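Local coordinates for MrsD protein (Bacillus sp., PDB 1P3Y) that catalyses the oxidative decarboxylation of the C-terminal cysteine of the lantibiotic mersacidin to an aminoenethiol, using bound FAD, at residues I15-L29 with D48-D60. Sequence-based numbering, arbitrary orientation.
Sequences ICGSISSVGISSYLL and DLIPAHTVSYFCD. With FAD (flavin-adenine dinucleotide), chain B.
F58 turns a face of its ring to S25 of helix 25-31. From CB, which lies 3.8 Å from L28 CD2, the F58 side chain leads to a ring whose face carries S25 CB; that methylene stands 3.5 Å from the ring centroid, only 6° off the normal, a CH-pi contact. Farther out, F58 CD2 meets L29 CD1 at 4.0 Å. Serine probably suits this place because so short a side chain allows its CB to sit directly over the ring centre. L28 crosses F58 at about a right angle, and its CD2 also touches V55 CG1 and C59 CB. V55 CG1, anti to its backbone N, meets I15 CD1 tip to tip; I15 also packs on V40 of strand 37-42. This is the nucleotide-binding side of a Rossmann-like flavoprotein: strand 10-15 ends in a turn that receives the cofactor phosphate, G17 N donating to FAD O1P at 2.8 Å. S21 OG ties this turn back by donating to C16 O at 2.8 Å, approaching nearly in line with the carbonyl bond (177°), while S18 OG accepts from S20 N in an ST turn. L49 bridges protein and flavin, its CD1 3.3 Å from S18 O and its CD2 3.8 Å from the flavin methyl C7M. Beyond it, I50, with CG1 anti to the backbone N (chi1 -172°), brings CD1 to 3.6 Å from V22 O and CG2 near S21 O, while L49 O accepts a hydrogen bond from T54 OG1 of a neighbouring subunit.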
ATOM      1  N   ILE A  15      17.571  20.338 -14.620  1.00 42.96           N
ATOM      2  CA  ILE A  15      18.607  19.434 -14.128  1.00 40.87           C
ATOM      3  C   ILE A  15      18.357  17.994 -14.603  1.00 43.34           C
ATOM      4  O   ILE A  15      17.252  17.468 -14.435  1.00 44.24           O
ATOM      5  CB  ILE A  15      18.640  19.445 -12.588  1.00 38.71           C
ATOM      6  CG1 ILE A  15      18.801  20.875 -12.076  1.00 35.63           C
ATOM      7  CG2 ILE A  15      19.755  18.573 -12.091  1.00 35.89           C
ATOM      8  CD1 ILE A  15      18.753  20.978 -10.577  1.00 37.80           C
ATOM      9  N   CYS A  16      19.376  17.355 -15.179  1.00 40.39           N
ATOM     10  CA  CYS A  16      19.235  15.977 -15.658  1.00 39.21           C
ATOM     11  C   CYS A  16      20.032  15.004 -14.811  1.00 40.83           C
ATOM     12  O   CYS A  16      20.761  15.411 -13.912  1.00 40.66           O
ATOM     13  CB  CYS A  16      19.671  15.840 -17.117  1.00 39.61           C
ATOM     14  SG  CYS A  16      18.671  16.797 -18.297  1.00 38.89           S
ATOM     15  N   GLY A  17      19.907  13.714 -15.121  1.00 42.30           N
ATOM     16  CA  GLY A  17      20.576  12.686 -14.347  1.00 39.94           C
ATOM     17  C   GLY A  17      22.084  12.593 -14.447  1.00 44.68           C
ATOM     18  O   GLY A  17      22.614  12.016 -15.381  1.00 45.43           O
ATOM     19  N   SER A  18      22.782  13.146 -13.466  1.00 45.71           N
ATOM     20  CA  SER A  18      24.241  13.095 -13.440  1.00 47.40           C
ATOM     21  C   SER A  18      24.743  13.240 -12.004  1.00 47.81           C
ATOM     22  O   SER A  18      24.106  13.930 -11.198  1.00 49.31           O
ATOM     23  CB  SER A  18      24.819  14.228 -14.286  1.00 47.96           C
ATOM     24  OG  SER A  18      26.158  14.480 -13.899  1.00 44.99           O
ATOM     25  N   ILE A  19      25.859  12.595 -11.670  1.00 40.80           N
ATOM     26  CA  ILE A  19      26.411  12.735 -10.319  1.00 44.87           C
ATOM     27  C   ILE A  19      26.688  14.222 -10.023  1.00 45.75           C
ATOM     28  O   ILE A  19      26.526  14.689  -8.891  1.00 44.71           O
ATOM     29  CB  ILE A  19      27.740  11.942 -10.157  1.00 49.56           C
ATOM     30  CG1 ILE A  19      27.443  10.455  -9.968  1.00 53.43           C
ATOM     31  CG2 ILE A  19      28.517  12.449  -8.948  1.00 48.99           C
ATOM     32  CD1 ILE A  19      26.884  10.110  -8.582  1.00 55.59           C
ATOM     33  N   SER A  20      27.083  14.973 -11.048  1.00 46.89           N
ATOM     34  CA  SER A  20      27.385  16.396 -10.863  1.00 46.97           C
ATOM     35  C   SER A  20      26.173  17.232 -10.464  1.00 44.55           C
ATOM     36  O   SER A  20      26.323  18.390 -10.063  1.00 45.34           O
ATOM     37  CB  SER A  20      28.021  16.981 -12.134  1.00 49.19           C
ATOM     38  OG  SER A  20      27.066  17.162 -13.167  1.00 56.61           O
ATOM     39  N   SER A  21      24.975  16.660 -10.571  1.00 44.69           N
ATOM     40  CA  SER A  21      23.753  17.382 -10.189  1.00 42.86           C
ATOM     41  C   SER A  21      23.739  17.571  -8.689  1.00 40.77           C
ATOM     42  O   SER A  21      23.124  18.510  -8.168  1.00 40.21           O
ATOM     43  CB  SER A  21      22.503  16.597 -10.575  1.00 41.30           C
ATOM     44  OG  SER A  21      22.469  16.385 -11.971  1.00 55.09           O
ATOM     45  N   VAL A  22      24.426  16.680  -7.984  1.00 36.91           N
ATOM     46  CA  VAL A  22      24.433  16.774  -6.544  1.00 40.33           C
ATOM     47  C   VAL A  22      25.034  18.102  -6.114  1.00 45.12           C
ATOM     48  O   VAL A  22      24.669  18.646  -5.072  1.00 44.46           O
ATOM     49  CB  VAL A  22      25.197  15.597  -5.944  1.00 37.86           C
ATOM     50  CG1 VAL A  22      25.025  15.574  -4.431  1.00 32.78           C
ATOM     51  CG2 VAL A  22      24.680  14.309  -6.562  1.00 36.38           C
ATOM     52  N   GLY A  23      25.942  18.636  -6.931  1.00 47.54           N
ATOM     53  CA  GLY A  23      26.556  19.908  -6.596  1.00 49.88           C
ATOM     54  C   GLY A  23      25.874  21.132  -7.194  1.00 52.49           C
ATOM     55  O   GLY A  23      26.386  22.257  -7.100  1.00 56.41           O
ATOM     56  N   ILE A  24      24.706  20.940  -7.793  1.00 47.11           N
ATOM     57  CA  ILE A  24      24.012  22.058  -8.422  1.00 46.73           C
ATOM     58  C   ILE A  24      23.843  23.341  -7.570  1.00 47.32           C
ATOM     59  O   ILE A  24      23.632  24.417  -8.131  1.00 48.84           O
ATOM     60  CB  ILE A  24      22.617  21.607  -8.965  1.00 45.25           C
ATOM     61  CG1 ILE A  24      22.131  22.589 -10.039  1.00 42.49           C
ATOM     62  CG2 ILE A  24      21.595  21.517  -7.821  1.00 43.52           C
ATOM     63  CD1 ILE A  24      22.931  22.524 -11.303  1.00 43.50           C
ATOM     64  N   SER A  25      23.929  23.254  -6.240  1.00 45.77           N
ATOM     65  CA  SER A  25      23.765  24.459  -5.408  1.00 47.06           C
ATOM     66  C   SER A  25      24.849  25.519  -5.683  1.00 49.35           C
ATOM     67  O   SER A  25      24.608  26.726  -5.560  1.00 45.89           O
ATOM     68  CB  SER A  25      23.798  24.107  -3.930  1.00 42.67           C
ATOM     69  OG  SER A  25      25.062  23.580  -3.588  1.00 46.50           O
ATOM     70  N   SER A  26      26.043  25.058  -6.042  1.00 48.84           N
ATOM     71  CA  SER A  26      27.152  25.948  -6.356  1.00 49.57           C
ATOM     72  C   SER A  26      26.767  26.911  -7.482  1.00 51.38           C
ATOM     73  O   SER A  26      27.059  28.113  -7.424  1.00 51.90           O
ATOM     74  CB  SER A  26      28.363  25.121  -6.777  1.00 49.58           C
ATOM     75  OG  SER A  26      28.628  24.121  -5.808  1.00 55.29           O
ATOM     76  N   TYR A  27      26.117  26.378  -8.513  1.00 49.84           N
ATOM     77  CA  TYR A  27      25.694  27.205  -9.625  1.00 50.13           C
ATOM     78  C   TYR A  27      24.491  28.013  -9.196  1.00 51.48           C
ATOM     79  O   TYR A  27      24.447  29.229  -9.372  1.00 53.13           O
ATOM     80  CB  TYR A  27      25.337  26.346 -10.844  1.00 48.96           C
ATOM     81  CG  TYR A  27      26.519  25.569 -11.400  1.00 53.39           C
ATOM     82  CD1 TYR A  27      27.003  24.420 -10.750  1.00 55.42           C
ATOM     83  CD2 TYR A  27      27.182  26.001 -12.554  1.00 52.57           C
ATOM     84  CE1 TYR A  27      28.119  23.721 -11.240  1.00 52.71           C
ATOM     85  CE2 TYR A  27      28.297  25.321 -13.045  1.00 49.71           C
ATOM     86  CZ  TYR A  27      28.758  24.186 -12.387  1.00 53.19           C
ATOM     87  OH  TYR A  27      29.859  23.526 -12.880  1.00 56.66           O
ATOM     88  N   LEU A  28      23.524  27.323  -8.607  1.00 52.42           N
ATOM     89  CA  LEU A  28      22.289  27.950  -8.168  1.00 53.28           C
ATOM     90  C   LEU A  28      22.488  29.150  -7.245  1.00 51.32           C
ATOM     91  O   LEU A  28      21.860  30.193  -7.447  1.00 49.49           O
ATOM     92  CB  LEU A  28      21.384  26.897  -7.498  1.00 54.24           C
ATOM     93  CG  LEU A  28      20.106  26.451  -8.233  1.00 56.51           C
ATOM     94  CD1 LEU A  28      20.408  26.139  -9.682  1.00 56.44           C
ATOM     95  CD2 LEU A  28      19.511  25.230  -7.545  1.00 51.76           C
ATOM     96  N   LEU A  29      23.353  29.008  -6.241  1.00 50.09           N
ATOM     97  CA  LEU A  29      23.598  30.091  -5.284  1.00 53.65           C
ATOM     98  C   LEU A  29      24.391  31.234  -5.915  1.00 57.12           C
ATOM     99  O   LEU A  29      24.185  32.411  -5.600  1.00 58.03           O
ATOM    100  CB  LEU A  29      24.315  29.553  -4.037  1.00 47.74           C
ATOM    101  CG  LEU A  29      23.483  28.599  -3.162  1.00 50.66           C
ATOM    102  CD1 LEU A  29      24.335  28.040  -2.020  1.00 38.84           C
ATOM    103  CD2 LEU A  29      22.250  29.336  -2.626  1.00 43.07           C
ATOM    104  N   ASP A  48      16.239  11.345  -8.127  1.00 31.96           N
ATOM    105  CA  ASP A  48      16.683  10.183  -7.353  1.00 36.57           C
ATOM    106  C   ASP A  48      18.055  10.451  -6.753  1.00 35.28           C
ATOM    107  O   ASP A  48      18.405   9.904  -5.694  1.00 44.11           O
ATOM    108  CB  ASP A  48      16.777   8.907  -8.211  1.00 39.19           C
ATOM    109  CG  ASP A  48      15.428   8.406  -8.678  1.00 45.78           C
ATOM    110  OD1 ASP A  48      14.423   8.707  -7.995  1.00 42.01           O
ATOM    111  OD2 ASP A  48      15.373   7.700  -9.721  1.00 50.14           O
ATOM    112  N   LEU A  49      18.844  11.266  -7.445  1.00 36.27           N
ATOM    113  CA  LEU A  49      20.181  11.611  -6.968  1.00 38.65           C
ATOM    114  C   LEU A  49      20.111  12.679  -5.884  1.00 40.31           C
ATOM    115  O   LEU A  49      20.752  12.543  -4.830  1.00 39.53           O
ATOM    116  CB  LEU A  49      21.048  12.107  -8.124  1.00 34.85           C
ATOM    117  CG  LEU A  49      21.542  10.953  -8.997  1.00 37.60           C
ATOM    118  CD1 LEU A  49      22.195  11.455 -10.273  1.00 30.43           C
ATOM    119  CD2 LEU A  49      22.518  10.134  -8.186  1.00 37.03           C
ATOM    120  N   ILE A  50      19.336  13.735  -6.148  1.00 35.93           N
ATOM    121  CA  ILE A  50      19.180  14.829  -5.199  1.00 37.83           C
ATOM    122  C   ILE A  50      17.708  15.249  -5.221  1.00 40.66           C
ATOM    123  O   ILE A  50      17.198  15.764  -6.216  1.00 40.09           O
ATOM    124  CB  ILE A  50      20.141  16.017  -5.557  1.00 42.19           C
ATOM    125  CG1 ILE A  50      20.104  17.073  -4.454  1.00 43.52           C
ATOM    126  CG2 ILE A  50      19.774  16.639  -6.923  1.00 38.60           C
ATOM    127  CD1 ILE A  50      21.089  18.236  -4.682  1.00 46.98           C
ATOM    128  N   PRO A  51      16.997  15.006  -4.112  1.00 40.92           N
ATOM    129  CA  PRO A  51      15.576  15.326  -3.943  1.00 38.66           C
ATOM    130  C   PRO A  51      15.191  16.741  -4.354  1.00 40.27           C
ATOM    131  O   PRO A  51      15.919  17.709  -4.086  1.00 39.14           O
ATOM    132  CB  PRO A  51      15.338  15.112  -2.443  1.00 32.41           C
ATOM    133  CG  PRO A  51      16.354  14.101  -2.064  1.00 42.40           C
ATOM    134  CD  PRO A  51      17.585  14.542  -2.842  1.00 41.88           C
ATOM    135  N   ALA A  52      14.028  16.866  -4.984  1.00 38.96           N
ATOM    136  CA  ALA A  52      13.539  18.180  -5.361  1.00 41.66           C
ATOM    137  C   ALA A  52      13.463  19.099  -4.125  1.00 43.33           C
ATOM    138  O   ALA A  52      13.753  20.291  -4.230  1.00 45.81           O
ATOM    139  CB  ALA A  52      12.163  18.062  -6.016  1.00 36.67           C
ATOM    140  N   HIS A  53      13.068  18.562  -2.964  1.00 42.41           N
ATOM    141  CA  HIS A  53      12.980  19.390  -1.759  1.00 45.42           C
ATOM    142  C   HIS A  53      14.361  19.913  -1.363  1.00 43.48           C
ATOM    143  O   HIS A  53      14.485  20.998  -0.795  1.00 39.30           O
ATOM    144  CB  HIS A  53      12.377  18.624  -0.565  1.00 52.63           C
ATOM    145  CG  HIS A  53      10.918  18.326  -0.714  1.00 64.50           C
ATOM    146  ND1 HIS A  53       9.998  19.282  -1.098  1.00 66.51           N
ATOM    147  CD2 HIS A  53      10.219  17.173  -0.547  1.00 65.25           C
ATOM    148  CE1 HIS A  53       8.797  18.731  -1.163  1.00 66.05           C
ATOM    149  NE2 HIS A  53       8.904  17.454  -0.834  1.00 67.27           N
ATOM    150  N   THR A  54      15.401  19.147  -1.656  1.00 39.07           N
ATOM    151  CA  THR A  54      16.717  19.616  -1.306  1.00 38.03           C
ATOM    152  C   THR A  54      17.015  20.777  -2.222  1.00 38.17           C
ATOM    153  O   THR A  54      17.339  21.863  -1.772  1.00 44.34           O
ATOM    154  CB  THR A  54      17.793  18.532  -1.498  1.00 41.57           C
ATOM    155  OG1 THR A  54      17.449  17.367  -0.733  1.00 37.87           O
ATOM    156  CG2 THR A  54      19.155  19.055  -1.029  1.00 36.22           C
ATOM    157  N   VAL A  55      16.878  20.560  -3.519  1.00 38.37           N
ATOM    158  CA  VAL A  55      17.164  21.615  -4.478  1.00 38.46           C
ATOM    159  C   VAL A  55      16.311  22.884  -4.221  1.00 40.45           C
ATOM    160  O   VAL A  55      16.672  23.985  -4.641  1.00 40.26           O
ATOM    161  CB  VAL A  55      16.951  21.077  -5.943  1.00 35.55           C
ATOM    162  CG1 VAL A  55      17.253  22.174  -6.996  1.00 29.71           C
ATOM    163  CG2 VAL A  55      17.833  19.848  -6.176  1.00 31.32           C
ATOM    164  N   SER A  56      15.193  22.749  -3.518  1.00 40.90           N
ATOM    165  CA  SER A  56      14.356  23.921  -3.288  1.00 44.61           C
ATOM    166  C   SER A  56      14.956  24.879  -2.264  1.00 45.47           C
ATOM    167  O   SER A  56      14.499  26.013  -2.113  1.00 46.81           O
ATOM    168  CB  SER A  56      12.954  23.505  -2.841  1.00 45.73           C
ATOM    169  OG  SER A  56      12.962  23.069  -1.497  1.00 48.68           O
ATOM    170  N   TYR A  57      15.962  24.422  -1.533  1.00 46.97           N
ATOM    171  CA  TYR A  57      16.604  25.304  -0.565  1.00 52.87           C
ATOM    172  C   TYR A  57      17.581  26.262  -1.273  1.00 56.61           C
ATOM    173  O   TYR A  57      18.111  27.185  -0.653  1.00 59.23           O
ATOM    174  CB  TYR A  57      17.387  24.492   0.467  1.00 49.57           C
ATOM    175  CG  TYR A  57      16.528  23.630   1.349  1.00 54.39           C
ATOM    176  CD1 TYR A  57      16.633  22.243   1.316  1.00 52.73           C
ATOM    177  CD2 TYR A  57      15.583  24.194   2.198  1.00 53.97           C
ATOM    178  CE1 TYR A  57      15.815  21.436   2.100  1.00 50.86           C
ATOM    179  CE2 TYR A  57      14.765  23.394   2.990  1.00 54.48           C
ATOM    180  CZ  TYR A  57      14.885  22.014   2.933  1.00 51.32           C
ATOM    181  OH  TYR A  57      14.085  21.209   3.717  1.00 56.62           O
ATOM    182  N   PHE A  58      17.817  26.042  -2.566  1.00 55.51           N
ATOM    183  CA  PHE A  58      18.770  26.855  -3.317  1.00 50.51           C
ATOM    184  C   PHE A  58      18.180  27.599  -4.495  1.00 50.84           C
ATOM    185  O   PHE A  58      18.926  28.061  -5.366  1.00 56.87           O
ATOM    186  CB  PHE A  58      19.923  25.974  -3.821  1.00 46.58           C
ATOM    187  CG  PHE A  58      20.508  25.080  -2.768  1.00 47.46           C
ATOM    188  CD1 PHE A  58      20.349  23.699  -2.844  1.00 47.77           C
ATOM    189  CD2 PHE A  58      21.230  25.614  -1.704  1.00 47.72           C
ATOM    190  CE1 PHE A  58      20.905  22.857  -1.876  1.00 51.79           C
ATOM    191  CE2 PHE A  58      21.798  24.783  -0.721  1.00 52.27           C
ATOM    192  CZ  PHE A  58      21.635  23.398  -0.807  1.00 53.11           C
ATOM    193  N   CYS A  59      16.857  27.714  -4.540  1.00 46.17           N
ATOM    194  CA  CYS A  59      16.217  28.410  -5.640  1.00 46.14           C
ATOM    195  C   CYS A  59      14.802  28.751  -5.247  1.00 48.36           C
ATOM    196  O   CYS A  59      14.367  28.393  -4.159  1.00 52.01           O
ATOM    197  CB  CYS A  59      16.229  27.547  -6.901  1.00 46.92           C
ATOM    198  SG  CYS A  59      15.188  26.098  -6.792  1.00 51.85           S
ATOM    199  N   ASP A  60      14.072  29.417  -6.136  1.00 49.97           N
ATOM    200  CA  ASP A  60      12.711  29.846  -5.828  1.00 56.62           C
ATOM    201  C   ASP A  60      11.609  28.806  -5.957  1.00 61.18           C
ATOM    202  O   ASP A  60      10.591  28.884  -5.260  1.00 65.56           O
ATOM    203  CB  ASP A  60      12.363  31.070  -6.676  1.00 59.49           C
ATOM    204  CG  ASP A  60      13.354  32.206  -6.475  1.00 64.19           C
ATOM    205  OD1 ASP A  60      13.925  32.693  -7.479  1.00 70.35           O
ATOM    206  OD2 ASP A  60      13.574  32.603  -5.307  1.00 54.26           O
TER
HETATM  207  PA  FAD B 259      15.100  10.563 -17.253  1.00 41.21           P
HETATM  208  O1A FAD B 259      15.499  10.685 -15.787  1.00 36.06           O
HETATM  209  O2A FAD B 259      13.772  11.155 -17.685  1.00 41.76           O
HETATM  210  O5B FAD B 259      15.089   8.996 -17.739  1.00 38.98           O
HETATM  211  C5B FAD B 259      15.745   7.912 -17.016  1.00 53.32           C
HETATM  212  C4B FAD B 259      14.774   7.149 -16.123  1.00 60.86           C
HETATM  213  O4B FAD B 259      13.627   7.951 -15.860  1.00 68.54           O
HETATM  214  C3B FAD B 259      14.220   5.850 -16.734  1.00 65.50           C
HETATM  215  O3B FAD B 259      14.670   4.812 -15.869  1.00 61.68           O
HETATM  216  C2B FAD B 259      12.744   6.075 -16.769  1.00 68.02           C
HETATM  217  O2B FAD B 259      11.863   4.995 -16.642  1.00 70.50           O
HETATM  218  C1B FAD B 259      12.512   7.119 -15.680  1.00 74.63           C
HETATM  219  N9A FAD B 259      11.319   8.024 -15.758  1.00 81.13           N
HETATM  220  C8A FAD B 259      11.000   9.129 -16.661  1.00 79.84           C
HETATM  221  N7A FAD B 259       9.841   9.704 -16.430  1.00 82.92           N
HETATM  222  C5A FAD B 259       9.302   8.988 -15.313  1.00 85.00           C
HETATM  223  C6A FAD B 259       8.069   9.079 -14.555  1.00 86.25           C
HETATM  224  N6A FAD B 259       7.129  10.002 -14.814  1.00 87.98           N
HETATM  225  N1A FAD B 259       7.857   8.149 -13.491  1.00 85.05           N
HETATM  226  C2A FAD B 259       8.781   7.187 -13.186  1.00 80.08           C
HETATM  227  N3A FAD B 259      10.025   7.029 -13.864  1.00 80.33           N
HETATM  228  C4A FAD B 259      10.151   8.018 -14.943  1.00 81.20           C
HETATM  229  N1  FAD B 259      23.980  10.065 -18.423  1.00 49.30           N
HETATM  230  C2  FAD B 259      24.659  11.115 -19.029  1.00 49.87           C
HETATM  231  O2  FAD B 259      24.484  11.365 -20.252  1.00 54.45           O
HETATM  232  N3  FAD B 259      25.540  11.893 -18.262  1.00 49.53           N
HETATM  233  C4  FAD B 259      25.821  11.700 -16.856  1.00 49.06           C
HETATM  234  O4  FAD B 259      26.660  12.470 -16.249  1.00 49.97           O
HETATM  235  C4X FAD B 259      25.112  10.651 -16.274  1.00 47.69           C
HETATM  236  N5  FAD B 259      25.335  10.436 -14.870  1.00 49.27           N
HETATM  237  C5X FAD B 259      24.597   9.385 -14.238  1.00 51.76           C
HETATM  238  C6  FAD B 259      24.777   9.127 -12.844  1.00 53.93           C
HETATM  239  C7  FAD B 259      24.062   8.081 -12.126  1.00 57.91           C
HETATM  240  C7M FAD B 259      24.329   7.902 -10.604  1.00 58.71           C
HETATM  241  C8  FAD B 259      23.106   7.248 -12.890  1.00 53.26           C
HETATM  242  C8M FAD B 259      22.286   6.131 -12.277  1.00 57.01           C
HETATM  243  C9  FAD B 259      22.895   7.461 -14.262  1.00 51.26           C
HETATM  244  C9A FAD B 259      23.612   8.505 -14.980  1.00 50.76           C
HETATM  245  N10 FAD B 259      23.481   8.828 -16.444  1.00 46.20           N
HETATM  246  C10 FAD B 259      24.201   9.860 -17.064  1.00 46.75           C
HETATM  247  C1' FAD B 259      22.565   8.028 -17.202  1.00 41.00           C
HETATM  248  C2' FAD B 259      21.231   8.609 -17.500  1.00 41.11           C
HETATM  249  O2' FAD B 259      20.552   8.882 -16.192  1.00 39.61           O
HETATM  250  C3' FAD B 259      20.387   7.658 -18.264  1.00 39.82           C
HETATM  251  O3' FAD B 259      20.742   7.617 -19.662  1.00 40.99           O
HETATM  252  C4' FAD B 259      18.862   7.956 -18.195  1.00 36.69           C
HETATM  253  O4' FAD B 259      18.170   6.895 -18.938  1.00 40.28           O
HETATM  254  C5' FAD B 259      18.438   9.278 -18.786  1.00 34.56           C
HETATM  255  O5' FAD B 259      18.527  10.325 -17.807  1.00 34.64           O
HETATM  256  P   FAD B 259      17.748  11.687 -17.966  1.00 39.04           P
HETATM  257  O1P FAD B 259      18.088  12.486 -16.783  1.00 37.64           O
HETATM  258  O2P FAD B 259      18.093  12.283 -19.307  1.00 40.41           O
HETATM  259  O3P FAD B 259      16.200  11.254 -18.134  1.00 42.53           O